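Local coordinates for trimeric intracellular cation channel type 1B.2 (Caenorhabditis elegans, PDB 5EIK), which forms a homotrimeric, PIP2-binding potassium channel of the endoplasmic reticulum that may supply counter-ion current during calcium release from intracellular stores, at residues Y30-H35 / H92-L97; H35-C40 / L124-L129. All blocks are in the same frame, centred on the assembly; numbering follows the deposited sequence.

Contact 1 (Y30-H35 / H92-L97). With DMU (decyl-beta-D-maltopyranoside), chain J; DMU (decyl-beta-D-maltopyranoside), chain L.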
loop_
_atom_site.group_PDB
_atom_site.type_symbol
_atom_site.label_atom_id
_atom_site.label_comp_id
_atom_site.label_asym_id
_atom_site.label_seq_id
_atom_site.Cartn_x
_atom_site.Cartn_y
_atom_site.Cartn_z
ATOM N N TYR A 30 -28.864 -1.643 12.885
ATOM C CA TYR A 30 -28.834 -3.081 13.117
ATOM C C TYR A 30 -28.087 -3.952 12.125
ATOM O O TYR A 30 -27.389 -4.893 12.521
ATOM C CB TYR A 30 -30.260 -3.596 13.303
ATOM C CG TYR A 30 -30.887 -3.031 14.550
ATOM C CD1 TYR A 30 -30.330 -3.286 15.803
ATOM C CD2 TYR A 30 -31.996 -2.190 14.482
ATOM C CE1 TYR A 30 -30.859 -2.713 16.959
ATOM C CE2 TYR A 30 -32.531 -1.612 15.629
ATOM C CZ TYR A 30 -31.956 -1.877 16.864
ATOM O OH TYR A 30 -32.471 -1.306 18.009
ATOM N N PHE A 31 -28.217 -3.683 10.840
ATOM C CA PHE A 31 -27.477 -4.509 9.912
ATOM C C PHE A 31 -25.995 -4.131 10.006
ATOM O O PHE A 31 -25.120 -4.992 9.907
ATOM C CB PHE A 31 -28.028 -4.350 8.497
ATOM C CG PHE A 31 -29.379 -4.997 8.304
ATOM C CD1 PHE A 31 -30.544 -4.355 8.725
ATOM C CD2 PHE A 31 -29.483 -6.258 7.715
ATOM C CE1 PHE A 31 -31.791 -4.960 8.558
ATOM C CE2 PHE A 31 -30.721 -6.872 7.545
ATOM C CZ PHE A 31 -31.880 -6.222 7.966
ATOM N N ASP A 32 -25.723 -2.850 10.247
ATOM C CA ASP A 32 -24.347 -2.375 10.389
ATOM C C ASP A 32 -23.688 -2.977 11.630
ATOM O O ASP A 32 -22.557 -3.477 11.565
ATOM C CB ASP A 32 -24.300 -0.842 10.480
ATOM C CG ASP A 32 -24.582 -0.165 9.144
ATOM O OD1 ASP A 32 -24.482 -0.842 8.102
ATOM O OD2 ASP A 32 -24.885 1.043 9.133
ATOM N N ALA A 33 -24.398 -2.929 12.753
ATOM C CA ALA A 33 -23.891 -3.472 14.003
ATOM C C ALA A 33 -23.564 -4.966 13.856
ATOM O O ALA A 33 -22.580 -5.453 14.415
ATOM C CB ALA A 33 -24.915 -3.252 15.121
ATOM N N ALA A 34 -24.387 -5.690 13.104
ATOM C CA ALA A 34 -24.154 -7.114 12.897
ATOM C C ALA A 34 -22.798 -7.293 12.220
ATOM O O ALA A 34 -22.003 -8.148 12.612
ATOM C CB ALA A 34 -25.260 -7.723 12.024
ATOM N N HIS A 35 -22.546 -6.487 11.193
ATOM C CA HIS A 35 -21.279 -6.542 10.482
ATOM C C HIS A 35 -20.122 -6.174 11.436
ATOM O O HIS A 35 -19.104 -6.865 11.478
ATOM C CB HIS A 35 -21.314 -5.594 9.279
ATOM C CG HIS A 35 -19.972 -5.363 8.652
ATOM N ND1 HIS A 35 -19.262 -6.360 8.023
ATOM C CD2 HIS A 35 -19.200 -4.252 8.588
ATOM C CE1 HIS A 35 -18.109 -5.874 7.601
ATOM N NE2 HIS A 35 -18.045 -4.598 7.932
ATOM N N HIS A 92 -19.385 9.930 10.892
ATOM C CA HIS A 92 -19.403 9.960 12.346
ATOM C C HIS A 92 -20.308 8.932 12.999
ATOM O O HIS A 92 -19.867 8.180 13.867
ATOM C CB HIS A 92 -19.756 11.371 12.816
ATOM C CG HIS A 92 -18.816 12.418 12.302
ATOM N ND1 HIS A 92 -18.757 12.775 10.970
ATOM C CD2 HIS A 92 -17.864 13.152 12.927
ATOM C CE1 HIS A 92 -17.810 13.679 10.799
ATOM N NE2 HIS A 92 -17.252 13.926 11.970
ATOM N N ALA A 93 -21.565 8.885 12.583
ATOM C CA ALA A 93 -22.495 7.915 13.145
ATOM C C ALA A 93 -21.938 6.492 13.006
ATOM O O ALA A 93 -21.965 5.715 13.967
ATOM C CB ALA A 93 -23.861 8.019 12.450
ATOM N N ASP A 94 -21.433 6.160 11.819
ATOM C CA ASP A 94 -20.874 4.829 11.572
ATOM C C ASP A 94 -19.688 4.522 12.469
ATOM O O ASP A 94 -19.629 3.459 13.092
ATOM C CB ASP A 94 -20.424 4.676 10.116
ATOM C CG ASP A 94 -21.576 4.645 9.148
ATOM O OD1 ASP A 94 -22.693 4.251 9.555
ATOM O OD2 ASP A 94 -21.358 5.001 7.972
ATOM N N ILE A 95 -18.741 5.454 12.530
ATOM C CA ILE A 95 -17.551 5.264 13.348
ATOM C C ILE A 95 -17.912 5.140 14.816
ATOM O O ILE A 95 -17.308 4.348 15.547
ATOM C CB ILE A 95 -16.558 6.424 13.165
ATOM C CG1 ILE A 95 -16.178 6.537 11.693
ATOM C CG2 ILE A 95 -15.316 6.194 14.001
ATOM C CD1 ILE A 95 -15.653 5.247 11.103
ATOM N N LEU A 96 -18.899 5.912 15.257
ATOM C CA LEU A 96 -19.307 5.833 16.653
ATOM C C LEU A 96 -19.908 4.464 16.943
ATOM O O LEU A 96 -19.508 3.800 17.898
ATOM C CB LEU A 96 -20.327 6.911 17.001
ATOM C CG LEU A 96 -20.761 6.823 18.467
ATOM C CD1 LEU A 96 -19.565 7.001 19.392
ATOM C CD2 LEU A 96 -21.772 7.878 18.747
ATOM N N LEU A 97 -20.853 4.033 16.106
ATOM C CA LEU A 97 -21.490 2.733 16.294
ATOM C C LEU A 97 -20.432 1.626 16.259
ATOM O O LEU A 97 -20.479 0.683 17.051
ATOM C CB LEU A 97 -22.555 2.484 15.212
ATOM C CG LEU A 97 -23.298 1.134 15.249
ATOM C CD1 LEU A 97 -24.010 0.943 16.574
ATOM C CD2 LEU A 97 -24.302 1.055 14.116
HETATM C C1 DMU J . -23.784 12.259 20.925
HETATM C C2 DMU J . -24.609 10.967 21.068
HETATM C C3 DMU J . -25.071 10.456 19.683
HETATM C C4 DMU J . -23.869 10.395 18.690
HETATM O O5 DMU J . -23.215 11.681 18.581
HETATM C C6 DMU J . -22.641 12.037 19.869
HETATM O O7 DMU J . -25.627 9.185 19.858
HETATM O O16 DMU J . -21.846 13.245 19.693
HETATM C C18 DMU J . -20.805 13.364 20.717
HETATM C C19 DMU J . -20.139 12.017 21.058
HETATM C C22 DMU J . -18.633 12.179 21.064
HETATM C C25 DMU J . -18.018 10.921 21.663
HETATM C C28 DMU J . -16.551 11.176 21.980
HETATM C C31 DMU J . -16.104 10.162 23.021
HETATM C C34 DMU J . -15.084 9.220 22.385
HETATM C C37 DMU J . -14.324 8.489 23.485
HETATM C C40 DMU J . -12.924 8.145 22.983
HETATM C C43 DMU J . -11.892 8.686 23.974
HETATM O O49 DMU J . -23.240 12.576 22.226
HETATM O O55 DMU J . -25.775 11.253 21.866
HETATM C C57 DMU J . -24.331 9.950 17.283
HETATM O O61 DMU J . -23.173 9.543 16.531
HETATM C C5 DMU J . -27.720 7.860 20.071
HETATM C C7 DMU J . -27.340 6.951 18.899
HETATM C C8 DMU J . -27.743 7.650 17.515
HETATM C C9 DMU J . -27.126 8.988 17.434
HETATM O O1 DMU J . -27.340 9.794 18.584
HETATM C C10 DMU J . -27.009 9.241 19.844
HETATM O O2 DMU J . -27.287 6.845 16.565
HETATM O O3 DMU J . -27.200 7.320 21.260
HETATM O O4 DMU J . -27.965 5.700 18.952
HETATM C C11 DMU J . -27.606 9.703 16.160
HETATM O O6 DMU J . -26.940 10.935 16.020
HETATM C C1 DMU L . -35.550 -2.824 20.256
HETATM C C2 DMU L . -36.379 -1.566 19.876
HETATM C C3 DMU L . -36.577 -0.633 21.134
HETATM C C4 DMU L . -35.213 -0.422 21.835
HETATM O O5 DMU L . -34.647 -1.686 22.226
HETATM C C6 DMU L . -34.276 -2.403 21.029
HETATM O O7 DMU L . -37.083 0.671 20.745
HETATM O O16 DMU L . -33.527 -3.575 21.381
HETATM C C18 DMU L . -32.135 -3.191 21.435
HETATM C C19 DMU L . -31.300 -4.443 21.717
HETATM C C22 DMU L . -29.811 -4.099 21.855
HETATM C C25 DMU L . -29.017 -5.381 21.591
HETATM C C28 DMU L . -27.665 -5.306 22.293
HETATM C C31 DMU L . -27.186 -6.727 22.619
HETATM C C34 DMU L . -25.927 -7.057 21.798
HETATM C C37 DMU L . -26.184 -8.316 20.965
HETATM C C40 DMU L . -25.142 -9.396 21.294
HETATM C C43 DMU L . -24.161 -9.522 20.127
HETATM O O49 DMU L . -35.164 -3.529 19.047
HETATM O O55 DMU L . -37.666 -2.005 19.391
HETATM C C57 DMU L . -35.380 0.462 23.070
HETATM O O61 DMU L . -34.112 1.083 23.333
HETATM C C5 DMU L . -39.164 1.837 20.026
HETATM C C7 DMU L . -38.837 3.066 20.974
HETATM C C8 DMU L . -39.484 2.766 22.386
HETATM C C9 DMU L . -38.888 1.427 22.910
HETATM O O1 DMU L . -39.174 0.421 21.909
HETATM C C10 DMU L . -38.515 0.624 20.659
HETATM O O2 DMU L . -39.132 3.801 23.326
HETATM O O3 DMU L . -38.346 2.210 18.836
HETATM O O4 DMU L . -39.363 4.278 20.428
HETATM C C11 DMU L . -39.520 1.082 24.237
HETATM O O6 DMU L . -38.952 -0.060 24.780
HETATM O O HOH W 1 -23.115 2.008 10.615
#

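Contact 2 (H35-C40 / L124-L129). With DMU (decyl-beta-D-maltopyranoside), chain K.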
loop_
_atom_site.group_PDB
_atom_site.type_symbol
_atom_site.label_atom_id
_atom_site.label_comp_id
_atom_site.label_asym_id
_atom_site.label_seq_id
_atom_site.Cartn_x
_atom_site.Cartn_y
_atom_site.Cartn_z
ATOM N N HIS A 35 -22.546 -6.487 11.193
ATOM C CA HIS A 35 -21.279 -6.542 10.482
ATOM C C HIS A 35 -20.122 -6.174 11.436
ATOM O O HIS A 35 -19.104 -6.865 11.478
ATOM C CB HIS A 35 -21.314 -5.594 9.279
ATOM C CG HIS A 35 -19.972 -5.363 8.652
ATOM N ND1 HIS A 35 -19.262 -6.360 8.023
ATOM C CD2 HIS A 35 -19.200 -4.252 8.588
ATOM C CE1 HIS A 35 -18.109 -5.874 7.601
ATOM N NE2 HIS A 35 -18.045 -4.598 7.932
ATOM N N TYR A 36 -20.282 -5.102 12.211
ATOM C CA TYR A 36 -19.237 -4.699 13.153
ATOM C C TYR A 36 -18.950 -5.800 14.169
ATOM O O TYR A 36 -17.786 -6.106 14.443
ATOM C CB TYR A 36 -19.619 -3.425 13.909
ATOM C CG TYR A 36 -19.889 -2.239 13.025
ATOM C CD1 TYR A 36 -19.142 -2.019 11.864
ATOM C CD2 TYR A 36 -20.901 -1.338 13.343
ATOM C CE1 TYR A 36 -19.411 -0.928 11.040
ATOM C CE2 TYR A 36 -21.177 -0.247 12.533
ATOM C CZ TYR A 36 -20.433 -0.048 11.385
ATOM O OH TYR A 36 -20.735 1.023 10.582
ATOM N N VAL A 37 -20.012 -6.387 14.723
ATOM C CA VAL A 37 -19.859 -7.457 15.700
ATOM C C VAL A 37 -19.068 -8.616 15.118
ATOM O O VAL A 37 -18.097 -9.068 15.718
ATOM C CB VAL A 37 -21.224 -7.985 16.204
ATOM C CG1 VAL A 37 -21.016 -9.197 17.101
ATOM C CG2 VAL A 37 -21.938 -6.906 16.987
ATOM N N LEU A 38 -19.475 -9.099 13.952
ATOM C CA LEU A 38 -18.767 -10.206 13.329
ATOM C C LEU A 38 -17.321 -9.822 12.984
ATOM O O LEU A 38 -16.396 -10.623 13.154
ATOM C CB LEU A 38 -19.523 -10.682 12.079
ATOM C CG LEU A 38 -20.850 -11.401 12.387
ATOM C CD1 LEU A 38 -21.614 -11.741 11.105
ATOM C CD2 LEU A 38 -20.545 -12.668 13.164
ATOM N N THR A 39 -17.114 -8.595 12.518
ATOM C CA THR A 39 -15.766 -8.148 12.192
ATOM C C THR A 39 -14.889 -8.157 13.457
ATOM O O THR A 39 -13.743 -8.621 13.426
ATOM C CB THR A 39 -15.782 -6.711 11.589
ATOM O OG1 THR A 39 -16.495 -6.718 10.347
ATOM C CG2 THR A 39 -14.368 -6.202 11.354
ATOM N N CYS A 40 -15.420 -7.653 14.569
ATOM C CA CYS A 40 -14.656 -7.618 15.817
ATOM C C CYS A 40 -14.353 -9.012 16.351
ATOM O O CYS A 40 -13.267 -9.263 16.874
ATOM C CB CYS A 40 -15.398 -6.815 16.883
ATOM S SG CYS A 40 -15.382 -5.046 16.602
ATOM N N LEU A 124 -25.442 -17.029 13.855
ATOM C CA LEU A 124 -26.112 -17.367 12.608
ATOM C C LEU A 124 -27.042 -16.234 12.172
ATOM O O LEU A 124 -27.126 -15.902 10.986
ATOM C CB LEU A 124 -26.894 -18.665 12.785
ATOM C CG LEU A 124 -27.349 -19.376 11.514
ATOM C CD1 LEU A 124 -27.069 -20.865 11.657
ATOM C CD2 LEU A 124 -28.827 -19.107 11.262
ATOM N N GLY A 125 -27.730 -15.636 13.136
ATOM C CA GLY A 125 -28.624 -14.540 12.821
ATOM C C GLY A 125 -27.828 -13.335 12.359
ATOM O O GLY A 125 -28.225 -12.634 11.427
ATOM N N LEU A 126 -26.694 -13.092 13.011
ATOM C CA LEU A 126 -25.851 -11.966 12.648
ATOM C C LEU A 126 -25.309 -12.136 11.234
ATOM O O LEU A 126 -25.254 -11.185 10.457
ATOM C CB LEU A 126 -24.698 -11.839 13.638
ATOM C CG LEU A 126 -25.127 -11.520 15.069
ATOM C CD1 LEU A 126 -23.951 -11.691 16.005
ATOM C CD2 LEU A 126 -25.683 -10.108 15.138
ATOM N N SER A 127 -24.925 -13.362 10.903
ATOM C CA SER A 127 -24.388 -13.661 9.587
ATOM C C SER A 127 -25.381 -13.344 8.486
ATOM O O SER A 127 -25.001 -12.869 7.415
ATOM C CB SER A 127 -23.987 -15.130 9.518
ATOM O OG SER A 127 -22.934 -15.396 10.429
ATOM N N VAL A 128 -26.656 -13.607 8.747
ATOM C CA VAL A 128 -27.688 -13.329 7.757
ATOM C C VAL A 128 -27.756 -11.832 7.519
ATOM O O VAL A 128 -27.713 -11.378 6.372
ATOM C CB VAL A 128 -29.070 -13.861 8.216
ATOM C CG1 VAL A 128 -30.160 -13.405 7.262
ATOM C CG2 VAL A 128 -29.039 -15.387 8.252
ATOM N N LEU A 129 -27.843 -11.063 8.603
ATOM C CA LEU A 129 -27.904 -9.612 8.483
ATOM C C LEU A 129 -26.664 -9.076 7.768
ATOM O O LEU A 129 -26.759 -8.162 6.945
ATOM C CB LEU A 129 -28.018 -8.952 9.859
ATOM C CG LEU A 129 -29.206 -9.365 10.737
ATOM C CD1 LEU A 129 -29.214 -8.513 11.993
ATOM C CD2 LEU A 129 -30.511 -9.194 9.983
HETATM C C1 DMU K . -34.890 -2.369 9.417
HETATM C C2 DMU K . -36.075 -1.449 9.021
HETATM C C3 DMU K . -37.439 -2.294 8.888
HETATM C C4 DMU K . -37.580 -3.224 10.075
HETATM O O5 DMU K . -36.458 -4.114 10.146
HETATM C C6 DMU K . -35.299 -3.351 10.545
HETATM O O7 DMU K . -38.771 -1.424 8.933
HETATM O O16 DMU K . -34.206 -4.245 10.812
HETATM C C18 DMU K . -34.333 -4.688 12.171
HETATM C C19 DMU K . -33.187 -5.657 12.477
HETATM C C22 DMU K . -33.645 -6.705 13.483
HETATM C C25 DMU K . -33.150 -8.070 13.015
HETATM C C28 DMU K . -33.691 -9.142 13.962
HETATM C C31 DMU K . -32.970 -10.467 13.718
HETATM C C34 DMU K . -31.807 -10.603 14.710
HETATM C C37 DMU K . -31.463 -12.085 14.913
HETATM C C40 DMU K . -29.951 -12.236 15.124
HETATM C C43 DMU K . -29.633 -12.131 16.622
HETATM O O49 DMU K . -33.818 -1.550 9.889
HETATM O O55 DMU K . -35.734 -0.810 7.772
HETATM C C57 DMU K . -38.863 -4.040 9.926
HETATM O O61 DMU K . -39.143 -4.728 11.148
HETATM C C5 DMU K . -39.720 0.267 7.474
HETATM C C7 DMU K . -41.184 -0.201 7.454
HETATM C C8 DMU K . -41.452 -1.173 6.372
HETATM C C9 DMU K . -40.489 -2.374 6.502
HETATM O O1 DMU K . -39.151 -1.933 6.510
HETATM C C10 DMU K . -38.804 -0.946 7.555
HETATM O O2 DMU K . -42.747 -1.631 6.490
HETATM O O3 DMU K . -39.450 1.125 8.531
HETATM O O4 DMU K . -42.068 0.943 7.275
HETATM C C11 DMU K . -40.710 -3.419 5.407
HETATM O O6 DMU K . -39.899 -4.574 5.632
#

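Contact 1 (Y30-H35 / H92-L97)
Asp32 and Asp94 hold their carboxylates nearly perpendicular, the planes 89° apart, between helices 30-47 and 92-107. The nearest oxygens, Asp32 OD2 and Asp94 OD1, remain 3.9 Å apart. One water joins them, donating to Asp32 OD2 and to Asp94 OD1 over equally short distances of 2.5 Å. The hydroxyl of Tyr36 comes close to this water too, with Tyr36 OH 2.6 Å from its oxygen. The other oxygen of Asp32, OD1, is hydrogen-bonded to Gln133 NE2 on helix 120-148, which ties the group to a third helix. Beside this polar bridge, Leu97 reaches across with its CG anti to the backbone N (chi1 178°). Its CD2 methyl meets the methylene of Asp32, 4.1 Å from Asp32 CB, and stands 4.5 Å from Ala33 CB, while Tyr36 also packs against Leu97. The two axes stay 10.7 Å apart at an angle of 47°, and little surface is buried directly. Between residues 30-35 and 92-97 the direct apolar contact thus rests on the CD2 methyl of Leu97, beside a water-bridged acid pair; the closeness of the two acids would probably raise the proton affinity of one of them.

Contact 2 (H35-C40 / L124-L129)
Leu38 and Leu126 form the middle of this contact, with Val37 and Ser127 completing the first shell. The CD1 methyl of Leu38 rests against the peptide that joins Leu126 to Ser127, 3.7 Å from both Leu126 C and Ser127 N. It also touches the methylene of Leu126, with Leu38 CD1 4.0 Å from Leu126 CB. Further out along its side chain, Leu126 turns to Val37 and meets it at about a right angle, CD1 of Leu126 lying 4.0 Å from Val37 CG1. That branch of Val37 is anti to the backbone N (chi1 174°), which carries it forward to the leucine. Leu126 is therefore met by two successive residues, one near its base and the other at its end. Ser127 OG lies 3.9 Å from Leu38 CD1, a van der Waals contact, and the polar need of this hydroxyl is met within its own helix by a hydrogen bond with the carbonyl of Lys123.

Around this shell, Leu38 also packs on Lys123 and on Lys130, a PIP2-binding residue, and Val37 extends to Val101 of helix 92-107. One turn of helix 30-47 is reinforced at His35 O, which accepts from both the backbone N and OG1 of Thr39. The hydroxyl approaches from above the carbonyl plane and lies above one face of the His35 ring, toward its rim; NE2 of that ring is hydrogen-bonded to Ser70 O. On helix 120-148, the decyl chain of a maltoside detergent runs close to Gly125, its C40 being 3.5 Å from Gly125 CA. With the segment axes at 118°, residues 35-40 and 124-129 meet chiefly through aliphatic side chains, with one methyl laid on a peptide. Cohesion between these segments therefore depends mainly on the fit of branched side chains.

Overall arrangement
Both contacts use helix 30-47, the first transmembrane helix, and their centres are 11 Å apart. Contact 1 joins its early residues to helix 92-107, the third transmembrane helix; contact 2 joins the following turn to helix 120-148, the fourth. His35 belongs to both, and the segments alternate along the chain: 30-35, 35-40, 92-97, 124-129. The contacts also touch directly, through Phe31 and Ala34 on Leu129. Helix 30-47 thus packs between two others of the subunit's transmembrane bundle, one junction partly hydrated and acidic, the other largely apolar and adjoining Lys130 of the PIP2 site.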